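PDB 5H2Q: phosphodiesterase from Trypanosoma brucei brucei, which belongs to the HD clan of phosphodiesterases, an all-helical fold that here holds a zinc ion, a magnesium ion and the ligand LLI. Local coordinates for residues S145-G148 and I149-S152; E209-E212 and K213-L217; V246-P249 and F250-R254; G296-F300 and V301-F305. All coordinates share one frame; numbering follows the deposited sequence.

Interaction 1 of 4, residues S145-G148 and I149-S152; sequences SPLG and ILSS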
loop_
_atom_site.group_PDB
_atom_site.type_symbol
_atom_site.label_atom_id
_atom_site.label_comp_id
_atom_site.label_asym_id
_atom_site.label_seq_id
_atom_site.Cartn_x
_atom_site.Cartn_y
_atom_site.Cartn_z
ATOM N N SER A 145 22.626 10.384 0.523
ATOM C CA SER A 145 22.508 9.425 1.609
ATOM C C SER A 145 22.910 8.000 1.131
ATOM O O SER A 145 22.749 7.698 -0.045
ATOM C CB SER A 145 21.100 9.449 2.193
ATOM O OG SER A 145 20.850 10.632 2.946
ATOM N N PRO A 146 23.458 7.137 2.021
ATOM C CA PRO A 146 23.856 5.777 1.615
ATOM C C PRO A 146 22.879 5.015 0.714
ATOM O O PRO A 146 23.339 4.398 -0.247
ATOM C CB PRO A 146 24.061 5.077 2.955
ATOM C CG PRO A 146 24.607 6.179 3.832
ATOM C CD PRO A 146 23.767 7.372 3.451
ATOM N N LEU A 147 21.552 5.044 0.995
ATOM C CA LEU A 147 20.597 4.355 0.117
ATOM C C LEU A 147 20.512 4.961 -1.287
ATOM O O LEU A 147 20.259 4.221 -2.245
ATOM C CB LEU A 147 19.187 4.221 0.724
ATOM C CG LEU A 147 18.993 3.184 1.848
ATOM C CD1 LEU A 147 17.574 3.231 2.334
ATOM C CD2 LEU A 147 19.362 1.775 1.411
ATOM N N GLY A 148 20.752 6.281 -1.398
ATOM C CA GLY A 148 20.773 6.991 -2.673
ATOM C C GLY A 148 22.003 6.609 -3.469
ATOM O O GLY A 148 21.901 6.235 -4.640
ATOM N N ILE A 149 23.172 6.611 -2.792
ATOM C CA ILE A 149 24.454 6.223 -3.391
ATOM C C ILE A 149 24.330 4.795 -3.941
ATOM O O ILE A 149 24.649 4.550 -5.111
ATOM C CB ILE A 149 25.618 6.369 -2.370
ATOM C CG1 ILE A 149 25.782 7.841 -1.905
ATOM C CG2 ILE A 149 26.919 5.842 -2.996
ATOM C CD1 ILE A 149 26.805 8.083 -0.809
ATOM N N LEU A 150 23.769 3.879 -3.128
ATOM C CA LEU A 150 23.571 2.478 -3.493
ATOM C C LEU A 150 22.700 2.372 -4.750
ATOM O O LEU A 150 23.075 1.690 -5.706
ATOM C CB LEU A 150 22.939 1.738 -2.297
ATOM C CG LEU A 150 22.551 0.259 -2.438
ATOM C CD1 LEU A 150 23.737 -0.590 -2.775
ATOM C CD2 LEU A 150 21.871 -0.236 -1.164
ATOM N N SER A 151 21.586 3.135 -4.783
ATOM C CA SER A 151 20.663 3.188 -5.911
ATOM C C SER A 151 21.375 3.656 -7.198
ATOM O O SER A 151 21.296 2.976 -8.227
ATOM C CB SER A 151 19.471 4.073 -5.555
ATOM O OG SER A 151 19.117 4.994 -6.575
ATOM N N SER A 152 22.105 4.786 -7.118
ATOM C CA SER A 152 22.867 5.369 -8.222
ATOM C C SER A 152 23.883 4.376 -8.790
ATOM O O SER A 152 23.888 4.156 -10.001
ATOM C CB SER A 152 23.584 6.643 -7.768
ATOM O OG SER A 152 22.654 7.653 -7.414
#
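Peptide groups are the flat units where Ser145-Gly148 runs on into Ile149-Ser152, and each carbonyl accepts the N-H four residues ahead. Ser151 N stands over the face of the Leu147 carbonyl, 36° out of its plane and 3.1 Å from Leu147 O, whereas Leu150 N is tilted by a smaller 24° from the plane of the Pro146 carbonyl. The outer two bonds are end-on: Ile149 N to Ser145 O at 3.0 Å and Ser152 N to Gly148 O at 2.9 Å both run close to the direction of the carbonyl bond. These four bonds form the first turns of an alpha helix. Ser145 occupies the N-cap position without a capping bond from its side chain; its OG is hydrogen-bonded to Thr143 OG1 instead. Leu147 and Leu150, one turn apart, lie side by side and point the same way, with Leu147 CD2 4.1 Å from Leu150 CD2. The hydroxyl of buried Ser151 is hydrogen-bonded to Asn156 O beyond the helix. Helix 146-154 packs against two others: Leu147 touches Tyr140 of helix 137-142 and Val159 and His163 of helix 159-172.

Interaction 2 of 4, residues E209-E212 and K213-L217; sequences EFLE and KYLEL
Glu212, Lys213 and Leu215 dominate this stretch of helix 207-217, and Leu215 is the residue whose side chain turns back over the preceding turn. Its CG lies beside the backbone N, which sets that atom just 3.3 Å from Leu211 O, the carbonyl that also accepts Leu215 N at 3.1 Å. From there CD1 reaches two partners. Leu211 crosses it at a slant, Leu211 CD1 lying 3.8 Å from Leu215 CD1. Glu212 approaches the same methyl: a bend at chi2 (-56°) turns the acid over the helix flank toward Leu215, so that Glu212 OE2 comes within 3.6 Å of Leu215 CD1. The carboxylate thus lies against a methyl group, while Glu212 OE1 also forms a long, weak ion pair with Lys308.

Lys213 behaves differently. Its CB is 3.3 Å from Glu209 O, the acceptor of its own backbone N-H, but with CG anti to the backbone N (chi1 -167°) the extended chain leads its amino group away from the preceding turn. Lys213 NZ remains 6.5 Å from Glu209 OE2, too far for a salt bridge; Glu209 instead makes one with Arg206.

On the inner flank, Leu211 packs on Phe305 and Ile309 and Leu215 on Lys308 and Ala312 of helix 290-312, while Tyr214 meets Val236 of helix 227-242. Charged residues on one flank, with leucine and aromatic residues against neighbouring helices on the other, make this an amphipathic helix at the surface of the all-helical phosphodiesterase fold.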
loop_
_atom_site.group_PDB
_atom_site.type_symbol
_atom_site.label_atom_id
_atom_site.label_comp_id
_atom_site.label_asym_id
_atom_site.label_seq_id
_atom_site.Cartn_x
_atom_site.Cartn_y
_atom_site.Cartn_z
ATOM N N GLU A 209 3.821 5.801 -16.507
ATOM C CA GLU A 209 4.399 4.666 -17.218
ATOM C C GLU A 209 3.522 3.411 -16.966
ATOM O O GLU A 209 2.966 2.859 -17.918
ATOM C CB GLU A 209 5.838 4.443 -16.771
ATOM C CG GLU A 209 6.542 3.324 -17.497
ATOM C CD GLU A 209 7.803 2.840 -16.817
ATOM O OE1 GLU A 209 8.445 3.632 -16.089
ATOM O OE2 GLU A 209 8.176 1.673 -17.063
ATOM N N PHE A 210 3.348 3.010 -15.681
ATOM C CA PHE A 210 2.487 1.857 -15.376
ATOM C C PHE A 210 1.049 2.025 -15.805
ATOM O O PHE A 210 0.480 1.065 -16.335
ATOM C CB PHE A 210 2.558 1.493 -13.896
ATOM C CG PHE A 210 3.834 0.764 -13.615
ATOM C CD1 PHE A 210 3.929 -0.612 -13.815
ATOM C CD2 PHE A 210 4.950 1.444 -13.136
ATOM C CE1 PHE A 210 5.122 -1.293 -13.552
ATOM C CE2 PHE A 210 6.136 0.760 -12.860
ATOM C CZ PHE A 210 6.218 -0.602 -13.078
ATOM N N LEU A 211 0.449 3.220 -15.560
ATOM C CA LEU A 211 -0.934 3.518 -15.930
ATOM C C LEU A 211 -1.160 3.391 -17.442
ATOM O O LEU A 211 -2.076 2.690 -17.852
ATOM C CB LEU A 211 -1.427 4.895 -15.413
ATOM C CG LEU A 211 -2.857 5.329 -15.873
ATOM C CD1 LEU A 211 -3.929 4.326 -15.413
ATOM C CD2 LEU A 211 -3.207 6.724 -15.404
ATOM N N GLU A 212 -0.336 4.057 -18.255
ATOM C CA GLU A 212 -0.532 4.001 -19.705
ATOM C C GLU A 212 -0.185 2.614 -20.287
ATOM O O GLU A 212 -0.879 2.179 -21.213
ATOM C CB GLU A 212 0.174 5.166 -20.430
ATOM C CG GLU A 212 -0.396 6.541 -20.065
ATOM C CD GLU A 212 -1.875 6.841 -20.257
ATOM O OE1 GLU A 212 -2.416 7.654 -19.472
ATOM O OE2 GLU A 212 -2.495 6.284 -21.192
ATOM N N LYS A 213 0.796 1.883 -19.691
ATOM C CA LYS A 213 1.142 0.522 -20.119
ATOM C C LYS A 213 -0.050 -0.430 -19.908
ATOM O O LYS A 213 -0.314 -1.288 -20.757
ATOM C CB LYS A 213 2.401 -0.009 -19.415
ATOM C CG LYS A 213 2.956 -1.276 -20.061
ATOM C CD LYS A 213 4.147 -1.885 -19.334
ATOM C CE LYS A 213 4.452 -3.251 -19.912
ATOM N NZ LYS A 213 5.586 -3.924 -19.227
ATOM N N TYR A 214 -0.794 -0.240 -18.809
ATOM C CA TYR A 214 -1.970 -1.044 -18.500
ATOM C C TYR A 214 -3.091 -0.722 -19.481
ATOM O O TYR A 214 -3.662 -1.641 -20.068
ATOM C CB TYR A 214 -2.424 -0.795 -17.048
ATOM C CG TYR A 214 -3.762 -1.396 -16.678
ATOM C CD1 TYR A 214 -3.891 -2.763 -16.428
ATOM C CD2 TYR A 214 -4.882 -0.592 -16.492
ATOM C CE1 TYR A 214 -5.118 -3.319 -16.068
ATOM C CE2 TYR A 214 -6.121 -1.140 -16.159
ATOM C CZ TYR A 214 -6.229 -2.503 -15.925
ATOM O OH TYR A 214 -7.445 -3.040 -15.566
ATOM N N LEU A 215 -3.388 0.585 -19.668
ATOM C CA LEU A 215 -4.447 1.061 -20.559
ATOM C C LEU A 215 -4.254 0.628 -22.007
ATOM O O LEU A 215 -5.250 0.363 -22.679
ATOM C CB LEU A 215 -4.640 2.589 -20.453
ATOM C CG LEU A 215 -5.082 3.158 -19.100
ATOM C CD1 LEU A 215 -4.960 4.670 -19.086
ATOM C CD2 LEU A 215 -6.502 2.737 -18.728
ATOM N N GLU A 216 -2.998 0.519 -22.477
ATOM C CA GLU A 216 -2.728 0.067 -23.840
ATOM C C GLU A 216 -2.916 -1.425 -23.997
ATOM O O GLU A 216 -3.447 -1.864 -25.026
ATOM C CB GLU A 216 -1.361 0.520 -24.365
ATOM C CG GLU A 216 -1.494 1.534 -25.491
ATOM C CD GLU A 216 -1.885 1.000 -26.855
ATOM O OE1 GLU A 216 -3.098 0.809 -27.100
ATOM O OE2 GLU A 216 -0.980 0.827 -27.702
ATOM N N LEU A 217 -2.522 -2.216 -22.975
ATOM C CA LEU A 217 -2.732 -3.668 -23.031
ATOM C C LEU A 217 -4.226 -3.957 -23.006
ATOM O O LEU A 217 -4.657 -4.933 -23.619
ATOM C CB LEU A 217 -1.994 -4.443 -21.914
ATOM C CG LEU A 217 -0.458 -4.453 -21.951
ATOM C CD1 LEU A 217 0.098 -5.147 -20.727
ATOM C CD2 LEU A 217 0.096 -5.128 -23.215
#

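Interaction 3 of 4, residues V246-P249 and F250-R254; sequences VTKP and FDISR
Phe250 follows directly on Pro249, the N-cap residue, and opens the first turn of helix 250-274, where the loop after helix 227-242 passes into a long helix of the all-helical fold. With CG anti to the backbone N (chi1 -166°), its ring reaches that of Trp331, the two planes inclined by about 55°.

Beyond exposed Asp251, Ile252 turns back toward the loop and divides its two branches between two residues. CD1, at the end of the longer branch, runs alongside the proline ring, with Ile252 CD1 3.7 Å from Pro249 CD. The shorter branch goes to the lysine: Ile252 CG2 is 3.6 Å from Lys248 CB, where the two side chains pass at a slant. Only the aliphatic base of Lys248 is involved, since its bent chain carries NZ off to a hydrogen bond with Thr99 OG1. The loop itself is anchored by Asn327 ND2 of helix 318-334, which is hydrogen-bonded to the carbonyls of Val246 and Lys248. The backbone N-H of Ile252 makes a weak bond to Pro249 O.

Ser253 has the straighter bond to the same acceptor: Ser253 N is 3.0 Å from Pro249 O, and the N-H...O angle is 173°. One carbonyl of the N-cap proline therefore receives both N-H groups. The serine hydroxyl, hydrogen-bonded to Asn245 O, finally comes to rest with Ser253 OG 3.5 Å from Val246 CA.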
loop_
_atom_site.group_PDB
_atom_site.type_symbol
_atom_site.label_atom_id
_atom_site.label_comp_id
_atom_site.label_asym_id
_atom_site.label_seq_id
_atom_site.Cartn_x
_atom_site.Cartn_y
_atom_site.Cartn_z
ATOM N N VAL A 246 -7.961 9.046 -1.061
ATOM C CA VAL A 246 -8.952 9.993 -1.603
ATOM C C VAL A 246 -10.319 9.330 -1.914
ATOM O O VAL A 246 -11.282 10.058 -2.164
ATOM C CB VAL A 246 -8.399 10.773 -2.825
ATOM C CG1 VAL A 246 -7.129 11.531 -2.449
ATOM C CG2 VAL A 246 -8.139 9.832 -3.997
ATOM N N THR A 247 -10.395 7.957 -1.916
ATOM C CA THR A 247 -11.611 7.194 -2.249
ATOM C C THR A 247 -12.461 6.858 -1.008
ATOM O O THR A 247 -13.533 6.255 -1.134
ATOM C CB THR A 247 -11.241 5.887 -2.992
ATOM O OG1 THR A 247 -10.707 4.921 -2.068
ATOM C CG2 THR A 247 -10.320 6.089 -4.190
ATOM N N LYS A 248 -11.988 7.228 0.181
ATOM C CA LYS A 248 -12.624 6.897 1.457
ATOM C C LYS A 248 -13.679 7.904 1.954
ATOM O O LYS A 248 -13.686 9.031 1.445
ATOM C CB LYS A 248 -11.535 6.695 2.524
ATOM C CG LYS A 248 -10.427 5.686 2.141
ATOM C CD LYS A 248 -11.010 4.388 1.531
ATOM C CE LYS A 248 -9.979 3.323 1.269
ATOM N NZ LYS A 248 -9.457 2.778 2.554
ATOM N N PRO A 249 -14.498 7.595 3.009
ATOM C CA PRO A 249 -15.407 8.636 3.554
ATOM C C PRO A 249 -14.576 9.852 4.009
ATOM O O PRO A 249 -13.401 9.683 4.354
ATOM C CB PRO A 249 -16.089 7.945 4.728
ATOM C CG PRO A 249 -15.992 6.462 4.412
ATOM C CD PRO A 249 -14.641 6.323 3.755
ATOM N N PHE A 250 -15.152 11.078 3.948
ATOM C CA PHE A 250 -14.390 12.312 4.196
ATOM C C PHE A 250 -13.612 12.342 5.487
ATOM O O PHE A 250 -12.433 12.678 5.433
ATOM C CB PHE A 250 -15.254 13.585 4.085
ATOM C CG PHE A 250 -14.408 14.843 4.000
ATOM C CD1 PHE A 250 -13.802 15.215 2.804
ATOM C CD2 PHE A 250 -14.208 15.645 5.119
ATOM C CE1 PHE A 250 -12.999 16.364 2.732
ATOM C CE2 PHE A 250 -13.414 16.794 5.044
ATOM C CZ PHE A 250 -12.817 17.148 3.851
ATOM N N ASP A 251 -14.233 12.020 6.623
ATOM C CA ASP A 251 -13.543 12.010 7.928
ATOM C C ASP A 251 -12.245 11.183 7.857
ATOM O O ASP A 251 -11.263 11.512 8.531
ATOM C CB ASP A 251 -14.469 11.431 9.019
ATOM C CG ASP A 251 -13.956 11.575 10.443
ATOM O OD1 ASP A 251 -13.608 12.706 10.839
ATOM O OD2 ASP A 251 -13.971 10.566 11.184
ATOM N N ILE A 252 -12.262 10.093 7.064
ATOM C CA ILE A 252 -11.115 9.197 6.908
ATOM C C ILE A 252 -10.070 9.814 5.971
ATOM O O ILE A 252 -8.888 9.881 6.334
ATOM C CB ILE A 252 -11.596 7.784 6.451
ATOM C CG1 ILE A 252 -12.354 7.089 7.608
ATOM C CG2 ILE A 252 -10.415 6.909 5.976
ATOM C CD1 ILE A 252 -13.336 5.956 7.175
ATOM N N SER A 253 -10.507 10.213 4.762
ATOM C CA SER A 253 -9.686 10.842 3.719
ATOM C C SER A 253 -8.948 12.065 4.292
ATOM O O SER A 253 -7.746 12.211 4.054
ATOM C CB SER A 253 -10.557 11.258 2.544
ATOM O OG SER A 253 -9.759 11.534 1.409
ATOM N N ARG A 254 -9.650 12.885 5.116
ATOM C CA ARG A 254 -9.066 14.058 5.781
ATOM C C ARG A 254 -7.946 13.681 6.758
ATOM O O ARG A 254 -6.914 14.355 6.772
ATOM C CB ARG A 254 -10.168 14.914 6.449
ATOM C CG ARG A 254 -9.672 16.086 7.300
ATOM C CD ARG A 254 -10.834 16.898 7.845
ATOM N NE ARG A 254 -10.514 18.326 7.907
ATOM C CZ ARG A 254 -10.140 18.971 9.008
ATOM N NH1 ARG A 254 -9.866 20.268 8.963
ATOM N NH2 ARG A 254 -10.044 18.325 10.165
#

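Interaction 4 of 4, residues G296-F300 and V301-F305; sequences GFIDF and VAAPF. With LLI ((4~{a}~{S},8~{a}~{R})-2-cycloheptyl-4-[4-methoxy-3-[2-(2-oxidanylideneimidazolidin-1-yl)ethoxy]phenyl]-4~{a},5,8,8~{a}-tetrahydrophthalazin-1-one), chain E.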
loop_
_atom_site.group_PDB
_atom_site.type_symbol
_atom_site.label_atom_id
_atom_site.label_comp_id
_atom_site.label_asym_id
_atom_site.label_seq_id
_atom_site.Cartn_x
_atom_site.Cartn_y
_atom_site.Cartn_z
ATOM N N GLY A 296 -5.275 19.239 -5.870
ATOM C CA GLY A 296 -4.184 19.061 -6.822
ATOM C C GLY A 296 -3.885 17.592 -7.036
ATOM O O GLY A 296 -3.709 17.146 -8.173
ATOM N N PHE A 297 -3.795 16.851 -5.923
ATOM C CA PHE A 297 -3.537 15.410 -5.905
ATOM C C PHE A 297 -4.638 14.651 -6.662
ATOM O O PHE A 297 -4.335 13.847 -7.541
ATOM C CB PHE A 297 -3.385 14.901 -4.459
ATOM C CG PHE A 297 -3.012 13.437 -4.362
ATOM C CD1 PHE A 297 -1.846 12.955 -4.951
ATOM C CD2 PHE A 297 -3.823 12.541 -3.670
ATOM C CE1 PHE A 297 -1.510 11.596 -4.872
ATOM C CE2 PHE A 297 -3.484 11.185 -3.588
ATOM C CZ PHE A 297 -2.326 10.724 -4.186
ATOM N N ILE A 298 -5.897 14.986 -6.396
ATOM C CA ILE A 298 -7.036 14.392 -7.105
ATOM C C ILE A 298 -7.017 14.739 -8.620
ATOM O O ILE A 298 -7.011 13.833 -9.458
ATOM C CB ILE A 298 -8.347 14.778 -6.389
ATOM C CG1 ILE A 298 -8.455 14.019 -5.048
ATOM C CG2 ILE A 298 -9.581 14.523 -7.270
ATOM C CD1 ILE A 298 -9.379 14.610 -3.991
ATOM N N ASP A 299 -6.908 16.054 -8.966
ATOM C CA ASP A 299 -6.959 16.497 -10.361
ATOM C C ASP A 299 -5.889 15.948 -11.273
ATOM O O ASP A 299 -6.213 15.525 -12.383
ATOM C CB ASP A 299 -6.950 18.040 -10.439
ATOM C CG ASP A 299 -8.240 18.697 -9.975
ATOM O OD1 ASP A 299 -9.227 17.971 -9.730
ATOM O OD2 ASP A 299 -8.271 19.937 -9.885
ATOM N N PHE A 300 -4.629 15.977 -10.840
ATOM C CA PHE A 300 -3.501 15.554 -11.663
ATOM C C PHE A 300 -3.061 14.120 -11.438
ATOM O O PHE A 300 -2.287 13.595 -12.248
ATOM C CB PHE A 300 -2.319 16.523 -11.480
ATOM C CG PHE A 300 -2.634 17.924 -11.953
ATOM C CD1 PHE A 300 -2.507 18.268 -13.295
ATOM C CD2 PHE A 300 -3.114 18.885 -11.065
ATOM C CE1 PHE A 300 -2.830 19.555 -13.739
ATOM C CE2 PHE A 300 -3.445 20.172 -11.513
ATOM C CZ PHE A 300 -3.298 20.496 -12.846
ATOM N N VAL A 301 -3.512 13.483 -10.338
ATOM C CA VAL A 301 -3.099 12.100 -10.093
ATOM C C VAL A 301 -4.298 11.118 -9.950
ATOM O O VAL A 301 -4.512 10.303 -10.846
ATOM C CB VAL A 301 -2.085 11.951 -8.914
ATOM C CG1 VAL A 301 -1.644 10.500 -8.745
ATOM C CG2 VAL A 301 -0.863 12.846 -9.115
ATOM N N ALA A 302 -5.017 11.174 -8.816
ATOM C CA ALA A 302 -6.045 10.205 -8.410
ATOM C C ALA A 302 -7.259 10.095 -9.329
ATOM O O ALA A 302 -7.564 8.984 -9.786
ATOM C CB ALA A 302 -6.490 10.478 -6.986
ATOM N N ALA A 303 -7.953 11.215 -9.604
ATOM C CA ALA A 303 -9.140 11.196 -10.461
ATOM C C ALA A 303 -8.864 10.627 -11.864
ATOM O O ALA A 303 -9.554 9.650 -12.205
ATOM C CB ALA A 303 -9.814 12.566 -10.521
ATOM N N PRO A 304 -7.833 11.067 -12.650
ATOM C CA PRO A 304 -7.597 10.429 -13.956
ATOM C C PRO A 304 -7.257 8.947 -13.827
ATOM O O PRO A 304 -7.761 8.149 -14.600
ATOM C CB PRO A 304 -6.416 11.226 -14.548
ATOM C CG PRO A 304 -6.433 12.516 -13.814
ATOM C CD PRO A 304 -6.892 12.189 -12.440
ATOM N N PHE A 305 -6.444 8.569 -12.818
ATOM C CA PHE A 305 -6.079 7.164 -12.617
ATOM C C PHE A 305 -7.328 6.261 -12.439
ATOM O O PHE A 305 -7.458 5.274 -13.164
ATOM C CB PHE A 305 -5.110 7.021 -11.425
ATOM C CG PHE A 305 -4.772 5.594 -11.068
ATOM C CD1 PHE A 305 -3.774 4.910 -11.744
ATOM C CD2 PHE A 305 -5.482 4.923 -10.077
ATOM C CE1 PHE A 305 -3.447 3.592 -11.400
ATOM C CE2 PHE A 305 -5.158 3.604 -9.731
ATOM C CZ PHE A 305 -4.141 2.952 -10.391
HETATM C C2 LLI E . -1.127 12.705 -0.953
HETATM C C3 LLI E . -1.882 11.873 -0.098
HETATM O O1 LLI E . -1.486 14.031 -0.977
HETATM C C12 LLI E . 1.997 8.887 -1.971
HETATM C C14 LLI E . 3.545 8.919 -2.047
HETATM C C15 LLI E . 4.072 9.665 -3.269
HETATM C C16 LLI E . 1.410 8.047 -3.117
HETATM C C17 LLI E . 2.163 6.758 -3.341
HETATM C C18 LLI E . 4.114 7.492 -1.972
HETATM C C19 LLI E . 3.414 6.558 -2.927
HETATM C C21 LLI E . 3.598 11.625 -4.756
HETATM C C22 LLI E . 3.859 13.088 -4.224
HETATM C C23 LLI E . 2.476 11.547 -5.837
HETATM C C24 LLI E . 4.275 14.155 -5.239
HETATM C C25 LLI E . 2.608 12.380 -7.111
HETATM C C26 LLI E . 2.275 13.868 -6.957
HETATM C C27 LLI E . 3.149 14.769 -6.069
HETATM C C28 LLI E . -0.757 14.909 -1.848
HETATM C C29 LLI E . -1.275 16.297 -1.603
HETATM C C4 LLI E . -0.021 12.190 -1.614
HETATM C C5 LLI E . -1.498 10.550 0.090
HETATM C C6 LLI E . 0.359 10.862 -1.427
HETATM C C7 LLI E . -0.384 10.055 -0.568
HETATM O O8 LLI E . -2.977 12.458 0.480
HETATM C C9 LLI E . -3.640 11.744 1.528
HETATM C C10 LLI E . 1.548 10.329 -2.133
HETATM N N11 LLI E . 2.184 11.195 -2.903
HETATM N N13 LLI E . 3.290 10.771 -3.592
HETATM O O20 LLI E . 5.060 9.312 -3.894
HETATM N N30 LLI E . -0.714 16.917 -0.391
HETATM C C31 LLI E . 0.707 16.825 -0.044
HETATM C C32 LLI E . -1.461 17.283 0.696
HETATM C C33 LLI E . 0.774 17.567 1.285
HETATM N N34 LLI E . -0.624 17.654 1.677
HETATM O O35 LLI E . -2.683 17.310 0.733
#
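Phe297 and Val301 meet one turn apart on helix 290-312, and the phenylalanine can be followed outward along the ligand LLI. Its CB touches the ethoxy linker, 3.7 Å from LLI C28. CG lies near the same carbon and the ether oxygen O1. Along one side of the ring CD1 sits between C28 and C4, and Phe297 CE1 comes to 3.6 Å from LLI C4; along the other side CD2 and CE2 both neighbour C2. CZ at the tip is close to C4 and C6. The methoxyphenyl ring thus lies over one face of Phe297, the planes within about 10° of parallel, with LLI C2 3.7 Å above the centre of the Phe297 plane. Val301 CG1 approaches that ring obliquely, 4.0 Å from Phe297 CE1, while Val301 CG2 lies 3.9 Å from LLI C26 of the cycloheptyl group.

The backbone beneath is irregular. Phe297 O accepts both Val301 N and Ala302 N, from opposite faces of its carbonyl plane, and Ala303 N reaches Ile298 O at 2.8 Å, five residues back. Pro304 has no N-H to offer; its ring packs on the turn before, with Pro304 CG 3.3 Å from Asp299 O. The axes of the short segments 296-300 and 301-305 are inclined by 31°, consistent with the pi-type turn and the missing bond at Pro304. Ile298 CG2 packs 3.8 Å from Ala303 CB, and Asp299 forms a salt bridge with Arg328. The result is a helix with a pi-type turn and a proline kink, whose Phe297 and Val301 line the ligand pocket.

In the fold
Interaction 4 joins interactions 2 and 3. It touches interaction 3, whose centre is 15 Å away, through Val246 CG2 and Ala302 CB at 3.5 Å and through Val246 CG1 and Phe297 CD2 at 3.7 Å, so Val246 lies beside the pocket phenylalanine, close to its ring plane. It also touches interaction 2, 16 Å away between centres, where Leu211 CD1 packs 3.7 Å from Phe305 CD1. Interactions 2 and 3 do not meet directly. Interaction 1 stands apart, its centre 35 Å from that of interaction 3 on the opposite side of the chain's centre. The side chain of Leu147 is about 12 Å from the magnesium ion, and those of Phe297 and Lys248 about 10 Å and 12 Å from the zinc ion.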